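Local coordinates for SA0254 protein (Staphylococcus aureus subsp. aureus, PDB 2OOI) that is of unknown function but probably binds a small effector molecule as the sensor domain of a GntR-type transcription regulator, at residues Gly10-Leu15 and Lys84-Asp89; Gln38-Leu43 and His131-Thr136; Leu111-Ala116 and Leu121-Pro126. All blocks are in the same frame, centred on the assembly; numbering follows the deposited sequence.

Interaction 1. Residues Gly10-Leu15 and Lys84-Asp89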
loop_
_atom_site.group_PDB
_atom_site.type_symbol
_atom_site.label_atom_id
_atom_site.label_comp_id
_atom_site.label_asym_id
_atom_site.label_seq_id
_atom_site.Cartn_x
_atom_site.Cartn_y
_atom_site.Cartn_z
ATOM N N GLY B 10 -14.593 -3.208 5.796
ATOM C CA GLY B 10 -13.892 -2.938 7.052
ATOM C C GLY B 10 -12.858 -4.010 7.329
ATOM O O GLY B 10 -12.919 -5.096 6.761
ATOM N N PHE B 11 -11.911 -3.720 8.213
ATOM C CA PHE B 11 -10.835 -4.678 8.505
ATOM C C PHE B 11 -11.328 -5.933 9.203
ATOM O O PHE B 11 -10.725 -6.998 9.060
ATOM C CB PHE B 11 -9.717 -4.050 9.344
ATOM C CG PHE B 11 -9.041 -2.882 8.690
ATOM C CD1 PHE B 11 -9.095 -2.686 7.292
ATOM C CD2 PHE B 11 -8.326 -1.979 9.466
ATOM C CE1 PHE B 11 -8.468 -1.594 6.690
ATOM C CE2 PHE B 11 -7.690 -0.893 8.877
ATOM C CZ PHE B 11 -7.764 -0.696 7.481
ATOM N N SER B 12 -12.415 -5.815 9.958
ATOM C CA SER B 12 -13.029 -6.982 10.577
ATOM C C SER B 12 -13.424 -7.994 9.505
ATOM O O SER B 12 -13.194 -9.193 9.671
ATOM C CB SER B 12 -14.239 -6.568 11.411
ATOM O OG SER B 12 -13.953 -5.369 12.104
ATOM N N LYS B 13 -13.996 -7.488 8.407
ATOM C CA LYS B 13 -14.368 -8.304 7.235
ATOM C C LYS B 13 -13.125 -8.647 6.397
ATOM O O LYS B 13 -13.057 -9.707 5.774
ATOM C CB LYS B 13 -15.418 -7.566 6.362
ATOM C CG LYS B 13 -15.961 -8.344 5.114
ATOM C CD LYS B 13 -17.066 -7.591 4.307
ATOM C CE LYS B 13 -17.576 -8.366 3.078
ATOM N NZ LYS B 13 -18.637 -7.648 2.304
ATOM N N SER B 14 -12.149 -7.743 6.390
ATOM C CA SER B 14 -10.923 -7.906 5.598
ATOM C C SER B 14 -10.073 -9.100 6.051
ATOM O O SER B 14 -9.597 -9.871 5.223
ATOM C CB SER B 14 -10.087 -6.623 5.649
ATOM O OG SER B 14 -9.228 -6.538 4.535
ATOM N N LEU B 15 -9.890 -9.256 7.362
ATOM C CA LEU B 15 -9.139 -10.401 7.882
ATOM C C LEU B 15 -9.999 -11.296 8.783
ATOM O O LEU B 15 -10.313 -12.435 8.432
ATOM C CB LEU B 15 -7.885 -9.958 8.665
ATOM C CG LEU B 15 -6.708 -9.228 8.012
ATOM C CD1 LEU B 15 -7.146 -7.997 7.243
ATOM C CD2 LEU B 15 -5.728 -8.833 9.104
ATOM N N LYS B 84 -17.263 -0.420 19.204
ATOM C CA LYS B 84 -16.380 -1.494 19.666
ATOM C C LYS B 84 -16.252 -2.604 18.617
ATOM O O LYS B 84 -15.197 -3.208 18.499
ATOM C CB LYS B 84 -16.861 -2.116 20.999
ATOM C CG LYS B 84 -16.880 -1.144 22.218
ATOM C CD LYS B 84 -17.814 -1.642 23.349
ATOM C CE LYS B 84 -17.765 -0.765 24.635
ATOM N NZ LYS B 84 -17.610 0.713 24.342
ATOM N N GLY B 85 -17.305 -2.880 17.858
ATOM C CA GLY B 85 -17.274 -3.956 16.865
ATOM C C GLY B 85 -17.022 -3.446 15.472
ATOM O O GLY B 85 -16.446 -2.376 15.296
ATOM N N SER B 86 -17.451 -4.215 14.477
ATOM C CA SER B 86 -17.303 -3.830 13.076
ATOM C C SER B 86 -18.311 -2.776 12.696
ATOM O O SER B 86 -19.512 -3.049 12.639
ATOM C CB SER B 86 -17.521 -5.022 12.156
ATOM O OG SER B 86 -17.584 -4.594 10.800
ATOM N N ILE B 87 -17.826 -1.579 12.407
ATOM C CA ILE B 87 -18.711 -0.480 12.038
ATOM C C ILE B 87 -19.304 -0.766 10.670
ATOM O O ILE B 87 -20.448 -0.462 10.399
ATOM C CB ILE B 87 -17.971 0.860 12.024
ATOM C CG1 ILE B 87 -17.568 1.223 13.452
ATOM C CG2 ILE B 87 -18.822 1.949 11.362
ATOM C CD1 ILE B 87 -16.673 2.446 13.546
ATOM N N PHE B 88 -18.539 -1.398 9.820
ATOM C CA PHE B 88 -19.018 -1.677 8.482
ATOM C C PHE B 88 -20.115 -2.771 8.411
ATOM O O PHE B 88 -20.986 -2.702 7.539
ATOM C CB PHE B 88 -17.807 -1.870 7.532
ATOM C CG PHE B 88 -17.023 -0.568 7.348
ATOM C CD1 PHE B 88 -17.459 0.411 6.409
ATOM C CD2 PHE B 88 -15.815 -0.361 7.993
ATOM C CE1 PHE B 88 -16.737 1.575 6.159
ATOM C CE2 PHE B 88 -15.092 0.810 7.752
ATOM C CZ PHE B 88 -15.559 1.782 6.814
ATOM N N ASP B 89 -20.112 -3.732 9.342
ATOM C CA ASP B 89 -21.192 -4.716 9.410
ATOM C C ASP B 89 -22.453 -4.036 9.871
ATOM O O ASP B 89 -23.521 -4.285 9.324
ATOM C CB ASP B 89 -20.892 -5.885 10.379
ATOM C CG ASP B 89 -19.745 -6.766 9.915
ATOM O OD1 ASP B 89 -19.327 -6.677 8.728
ATOM O OD2 ASP B 89 -19.255 -7.555 10.756
#

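Interaction 2. Residues Gln38-Leu43 and His131-Thr136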
loop_
_atom_site.group_PDB
_atom_site.type_symbol
_atom_site.label_atom_id
_atom_site.label_comp_id
_atom_site.label_asym_id
_atom_site.label_seq_id
_atom_site.Cartn_x
_atom_site.Cartn_y
_atom_site.Cartn_z
ATOM N N GLN B 38 -15.307 19.020 6.233
ATOM C CA GLN B 38 -16.387 19.604 5.429
ATOM C C GLN B 38 -16.065 19.460 3.979
ATOM O O GLN B 38 -16.890 19.008 3.203
ATOM C CB GLN B 38 -16.597 21.089 5.707
ATOM C CG GLN B 38 -17.019 21.336 7.105
ATOM C CD GLN B 38 -17.356 22.786 7.418
ATOM O OE1 GLN B 38 -17.857 23.067 8.541
ATOM N NE2 GLN B 38 -17.097 23.718 6.458
ATOM N N ASP B 39 -14.860 19.878 3.619
ATOM C CA ASP B 39 -14.415 19.787 2.265
ATOM C C ASP B 39 -14.654 18.362 1.861
ATOM O O ASP B 39 -15.453 18.092 0.983
ATOM C CB ASP B 39 -12.938 20.124 2.157
ATOM C CG ASP B 39 -12.472 20.220 0.722
ATOM O OD1 ASP B 39 -13.297 20.010 -0.214
ATOM O OD2 ASP B 39 -11.279 20.526 0.523
ATOM N N GLU B 40 -14.009 17.454 2.573
ATOM C CA GLU B 40 -13.892 16.081 2.138
ATOM C C GLU B 40 -15.220 15.324 2.154
ATOM O O GLU B 40 -15.495 14.554 1.251
ATOM C CB GLU B 40 -12.850 15.349 2.998
ATOM C CG GLU B 40 -12.512 13.995 2.488
ATOM C CD GLU B 40 -11.718 13.172 3.477
ATOM O OE1 GLU B 40 -11.348 13.691 4.559
ATOM O OE2 GLU B 40 -11.459 11.986 3.182
ATOM N N LEU B 41 -16.035 15.499 3.177
ATOM C CA LEU B 41 -17.305 14.799 3.174
ATOM C C LEU B 41 -18.382 15.575 2.399
ATOM O O LEU B 41 -19.538 15.147 2.348
ATOM C CB LEU B 41 -17.748 14.491 4.599
ATOM C CG LEU B 41 -16.803 13.577 5.396
ATOM C CD1 LEU B 41 -17.424 13.201 6.734
ATOM C CD2 LEU B 41 -16.473 12.327 4.621
ATOM N N GLN B 42 -17.972 16.689 1.776
ATOM C CA GLN B 42 -18.837 17.589 1.023
ATOM C C GLN B 42 -20.040 17.975 1.850
ATOM O O GLN B 42 -21.147 17.623 1.508
ATOM C CB GLN B 42 -19.234 16.956 -0.304
ATOM C CG GLN B 42 -18.061 16.830 -1.261
ATOM C CD GLN B 42 -18.241 15.764 -2.345
ATOM O OE1 GLN B 42 -17.288 15.070 -2.711
ATOM N NE2 GLN B 42 -19.452 15.637 -2.859
ATOM N N LEU B 43 -19.784 18.722 2.926
ATOM C CA LEU B 43 -20.754 19.035 3.982
ATOM C C LEU B 43 -21.092 20.542 4.065
ATOM O O LEU B 43 -20.418 21.354 3.426
ATOM C CB LEU B 43 -20.161 18.617 5.345
ATOM C CG LEU B 43 -20.443 17.249 5.987
ATOM C CD1 LEU B 43 -20.535 16.125 4.980
ATOM C CD2 LEU B 43 -19.408 16.938 7.053
ATOM N N HIS B 131 -5.089 6.721 4.516
ATOM C CA HIS B 131 -6.328 7.509 4.539
ATOM C C HIS B 131 -7.317 6.857 3.623
ATOM O O HIS B 131 -6.962 6.469 2.530
ATOM C CB HIS B 131 -6.137 8.967 4.094
ATOM C CG HIS B 131 -7.391 9.781 4.220
ATOM N ND1 HIS B 131 -7.670 10.548 5.333
ATOM C CD2 HIS B 131 -8.481 9.873 3.419
ATOM C CE1 HIS B 131 -8.855 11.113 5.190
ATOM N NE2 HIS B 131 -9.372 10.711 4.043
ATOM N N GLN B 132 -8.562 6.746 4.056
ATOM C CA GLN B 132 -9.564 6.157 3.194
ATOM C C GLN B 132 -10.844 6.991 3.207
ATOM O O GLN B 132 -11.311 7.367 4.269
ATOM C CB GLN B 132 -9.824 4.712 3.617
ATOM C CG GLN B 132 -10.630 3.914 2.589
ATOM C CD GLN B 132 -10.555 2.393 2.760
ATOM O OE1 GLN B 132 -11.222 1.656 2.028
ATOM N NE2 GLN B 132 -9.746 1.924 3.712
ATOM N N THR B 133 -11.400 7.292 2.034
ATOM C CA THR B 133 -12.685 7.977 1.968
ATOM C C THR B 133 -13.685 7.045 1.327
ATOM O O THR B 133 -13.445 6.566 0.230
ATOM C CB THR B 133 -12.611 9.227 1.150
ATOM O OG1 THR B 133 -11.697 10.125 1.771
ATOM C CG2 THR B 133 -14.012 9.899 1.040
ATOM N N PHE B 134 -14.792 6.784 2.024
ATOM C CA PHE B 134 -15.794 5.842 1.554
ATOM C C PHE B 134 -17.006 6.583 0.983
ATOM O O PHE B 134 -17.470 7.582 1.549
ATOM C CB PHE B 134 -16.279 4.952 2.703
ATOM C CG PHE B 134 -15.231 4.018 3.267
ATOM C CD1 PHE B 134 -15.183 2.682 2.869
ATOM C CD2 PHE B 134 -14.320 4.466 4.244
ATOM C CE1 PHE B 134 -14.217 1.796 3.418
ATOM C CE2 PHE B 134 -13.358 3.597 4.799
ATOM C CZ PHE B 134 -13.307 2.259 4.385
ATOM N N TYR B 135 -17.541 6.073 -0.115
ATOM C CA TYR B 135 -18.717 6.651 -0.712
ATOM C C TYR B 135 -19.807 5.617 -0.767
ATOM O O TYR B 135 -19.547 4.427 -0.936
ATOM C CB TYR B 135 -18.442 7.131 -2.130
ATOM C CG TYR B 135 -17.317 8.122 -2.253
ATOM C CD1 TYR B 135 -17.558 9.455 -2.587
ATOM C CD2 TYR B 135 -16.008 7.728 -2.054
ATOM C CE1 TYR B 135 -16.519 10.355 -2.708
ATOM C CE2 TYR B 135 -14.974 8.617 -2.172
ATOM C CZ TYR B 135 -15.237 9.923 -2.500
ATOM O OH TYR B 135 -14.179 10.778 -2.606
ATOM N N THR B 136 -21.038 6.089 -0.656
ATOM C CA THR B 136 -22.186 5.243 -0.879
ATOM C C THR B 136 -22.261 4.898 -2.353
ATOM O O THR B 136 -21.558 5.482 -3.183
ATOM C CB THR B 136 -23.480 5.957 -0.544
ATOM O OG1 THR B 136 -23.690 6.996 -1.506
ATOM C CG2 THR B 136 -23.432 6.517 0.867
#

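Interaction 3. Residues Leu111-Ala116 and Leu121-Pro126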
loop_
_atom_site.group_PDB
_atom_site.type_symbol
_atom_site.label_atom_id
_atom_site.label_comp_id
_atom_site.label_asym_id
_atom_site.label_seq_id
_atom_site.Cartn_x
_atom_site.Cartn_y
_atom_site.Cartn_z
ATOM N N LEU B 111 6.661 8.248 13.561
ATOM C CA LEU B 111 5.601 8.317 14.544
ATOM C C LEU B 111 5.724 9.549 15.451
ATOM O O LEU B 111 6.819 10.011 15.799
ATOM C CB LEU B 111 5.630 7.084 15.440
ATOM C CG LEU B 111 5.043 5.763 14.969
ATOM C CD1 LEU B 111 5.548 4.732 15.940
ATOM C CD2 LEU B 111 3.517 5.782 14.913
ATOM N N THR B 112 4.585 10.058 15.867
ATOM C CA THR B 112 4.588 11.090 16.866
ATOM C C THR B 112 4.740 10.364 18.187
ATOM O O THR B 112 4.496 9.154 18.271
ATOM C CB THR B 112 3.289 11.888 16.858
ATOM O OG1 THR B 112 2.239 11.073 17.404
ATOM C CG2 THR B 112 2.935 12.369 15.416
ATOM N N SER B 113 5.122 11.098 19.221
ATOM C CA SER B 113 5.268 10.516 20.553
ATOM C C SER B 113 3.938 9.957 21.086
ATOM O O SER B 113 3.921 8.925 21.751
ATOM C CB SER B 113 5.850 11.562 21.515
ATOM O OG SER B 113 4.948 12.654 21.667
ATOM N N SER B 114 2.826 10.602 20.781
ATOM C CA SER B 114 1.552 10.110 21.311
ATOM C C SER B 114 1.044 8.880 20.545
ATOM O O SER B 114 0.439 7.969 21.131
ATOM C CB SER B 114 0.508 11.201 21.305
ATOM O OG SER B 114 0.149 11.484 19.967
ATOM N N GLU B 115 1.294 8.839 19.240
ATOM C CA GLU B 115 1.076 7.598 18.484
ATOM C C GLU B 115 1.990 6.453 18.947
ATOM O O GLU B 115 1.556 5.293 19.024
ATOM C CB GLU B 115 1.317 7.831 17.017
ATOM C CG GLU B 115 0.283 8.713 16.362
ATOM C CD GLU B 115 0.829 9.435 15.141
ATOM O OE1 GLU B 115 2.040 9.280 14.796
ATOM O OE2 GLU B 115 0.038 10.196 14.542
ATOM N N ALA B 116 3.248 6.765 19.251
ATOM C CA ALA B 116 4.197 5.711 19.636
ATOM C C ALA B 116 3.758 5.052 20.932
ATOM O O ALA B 116 3.900 3.850 21.097
ATOM C CB ALA B 116 5.634 6.254 19.756
ATOM N N LEU B 121 5.617 1.584 20.794
ATOM C CA LEU B 121 6.834 1.747 20.003
ATOM C C LEU B 121 7.483 3.047 20.481
ATOM O O LEU B 121 6.962 3.689 21.391
ATOM C CB LEU B 121 6.480 1.821 18.508
ATOM C CG LEU B 121 6.040 0.472 17.886
ATOM C CD1 LEU B 121 5.371 0.573 16.489
ATOM C CD2 LEU B 121 7.235 -0.501 17.856
ATOM N N SER B 122 8.583 3.464 19.846
ATOM C CA SER B 122 9.272 4.718 20.235
ATOM C C SER B 122 8.969 5.882 19.289
ATOM O O SER B 122 8.896 5.676 18.065
ATOM C CB SER B 122 10.779 4.499 20.234
ATOM O OG SER B 122 11.105 3.288 20.878
ATOM N N THR B 123 8.860 7.096 19.847
ATOM C CA THR B 123 8.803 8.321 19.040
ATOM C C THR B 123 9.777 8.258 17.865
ATOM O O THR B 123 10.969 7.985 18.052
ATOM C CB THR B 123 9.153 9.598 19.856
ATOM O OG1 THR B 123 8.235 9.742 20.948
ATOM C CG2 THR B 123 9.069 10.870 18.979
ATOM N N GLY B 124 9.264 8.503 16.663
ATOM C CA GLY B 124 10.119 8.572 15.483
ATOM C C GLY B 124 10.298 7.268 14.728
ATOM O O GLY B 124 10.777 7.264 13.607
ATOM N N GLU B 125 9.924 6.151 15.334
ATOM C CA GLU B 125 9.973 4.883 14.621
ATOM C C GLU B 125 8.930 4.859 13.507
ATOM O O GLU B 125 7.906 5.543 13.599
ATOM C CB GLU B 125 9.753 3.716 15.578
ATOM C CG GLU B 125 10.987 3.351 16.356
ATOM C CD GLU B 125 10.812 2.091 17.121
ATOM O OE1 GLU B 125 9.826 1.996 17.897
ATOM O OE2 GLU B 125 11.671 1.201 16.936
ATOM N N PRO B 126 9.170 4.063 12.467
ATOM C CA PRO B 126 8.348 4.128 11.272
ATOM C C PRO B 126 6.876 3.733 11.463
ATOM O O PRO B 126 6.534 2.975 12.388
ATOM C CB PRO B 126 9.020 3.123 10.325
ATOM C CG PRO B 126 10.378 2.860 10.893
ATOM C CD PRO B 126 10.218 3.046 12.365
#

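Interaction 1. Residues Gly10-Leu15 and Lys84-Asp89
The first turns of two helices meet here, with Gly10 lying against Phe88 and Ser12 against Ser86. Gly10 is the N-cap of helix 11-14 and Ser86 that of helix 87-94, and the two turns run past each other in opposite order, the CA atoms of Gly10 and Phe88 being 5.5 Å apart and those of Ser12 and Ser86 5.9 Å. The contact is small and made by van der Waals touch. The Phe88 ring comes to the glycine backbone through CD2: Gly10 CA lies 3.4 Å from Phe88 CD2, obliquely to the ring plane. With CG turned beside its own backbone N (chi1 -67°), the phenyl group is set beside the backbone of Gly10, which has no side chain to hold it off. Two residues along, the serines meet through their CB and OG atoms. Ser12 OG is 3.6 Å from Ser86 CB, a polar-to-methylene approach, while the two OG atoms stay 3.9 Å apart. Ser86 OG is engaged within its own helix end, where it accepts from Asp89 N at 3.0 Å with an angle of 154° at the hydrogen. Placing OG opposite the backbone N (chi1 171°) brings it over this first turn and makes it a classical N-cap. At the other helix, Ser14 N donates to Gly10 O, which closes the short turn behind the glycine. A bound zinc ion lies about 3 Å from the Phe88 side chain. The pair of helix starts sits against the antiparallel sheet: Phe11 rests on Ile147 and Phe149 of strand 141-150, Phe88 touches Asp143 of the same strand and meets the ring of Phe134, and Ser12 and Ile87 reach strand 49-58 at Arg56 and at Leu52 and Arg54, respectively.

Interaction 2. Residues Gln38-Leu43 and His131-Thr136
Glu40 points from helix 35-41 straight at strand 126-136, and one carboxylate oxygen, OE2, receives both His131 and Thr133. The glutamate is extended from the start, with CG trans to the backbone N (chi1 -171°), while the two strand side chains approach it from the opposite direction. His131 meets it at the ring edge: NE2 donates to Glu40 OE2 over 2.6 Å, with an angle of 157° at the hydrogen. The oxygen lies close to the imidazole plane and is met on its syn side, yet the ring and carboxylate planes are 38° apart, so the two flat groups are twisted rather than coplanar. Thr133 OG1 also donates to Glu40 OE2; its modelled 2.3 Å is too short to be trusted as a length. Other partners hold the ends of this chain of polar groups: Ser144 OG bonds to Glu40 OE1, and Asp146 OD1 bonds to His131 ND1, which fixes how the ring is turned. Behind the glutamate, Gln42 ends the helix in a Schellman motif. The core of the contact is a His-carboxylate hydrogen bond joining a helix to an inner strand of the antiparallel sheet of this UTRA domain.

Interaction 3. Residues Leu111-Ala116 and Leu121-Pro126
Leu111, Ala116 and Thr123 bury the most surface where the start of helix 113-118 is met by the loop that follows it. Leu111 gives most. Its backbone is bonded twice, N to Glu125 O and O from Gly124 N, each at 3.0 Å, and its side chain crosses that of Leu121 at about a right angle, CD1 lying 4.0 Å from Leu121 CB. Ala116 contributes its methyl, which fits against the Ser122-Thr123 peptide, CB to Thr123 N being 3.3 Å, while Ala116 O accepts from Leu121 N at 2.9 Å in a nearly straight bond (176°). Thr123 lies alongside the first turn, with OG1 turned beside its own N (chi1 -59°) and next to Ser113 CB, and CG2 near Leu111 O. It occupies the second position of a type II turn, Ser122 to Glu125, in which Gly124 has a positive phi of 92°. The helix start is closed by a capping box of Thr112 and Glu115. Glu115 also bridges to Arg129 of strand 126-136, Leu111 and Leu121 pack on Val148 and His150 of strand 141-150, and Glu125 forms a salt bridge with Lys110 of the second subunit.

From the N terminus, residues 10-15 open interaction 1, which waits for 84-89 to close a loop of 68 residues. Before it does, 38-43 opens interaction 2, whose partner 131-136 comes later, so these two contacts cross along the chain. Interaction 3 closes only four residues, lies wholly between the segments of interaction 2, and follows interaction 1 in series. Interactions 1 and 2 touch where Phe88 CZ and Phe134 CZ approach to 3.3 Å, although their centres are about 19 Å apart. Interaction 3 stands apart, its nearest atoms about 12 Å from interaction 2, at the connection between strands 99-110 and 126-136. Together they tie four helices to the antiparallel sheet or its connections.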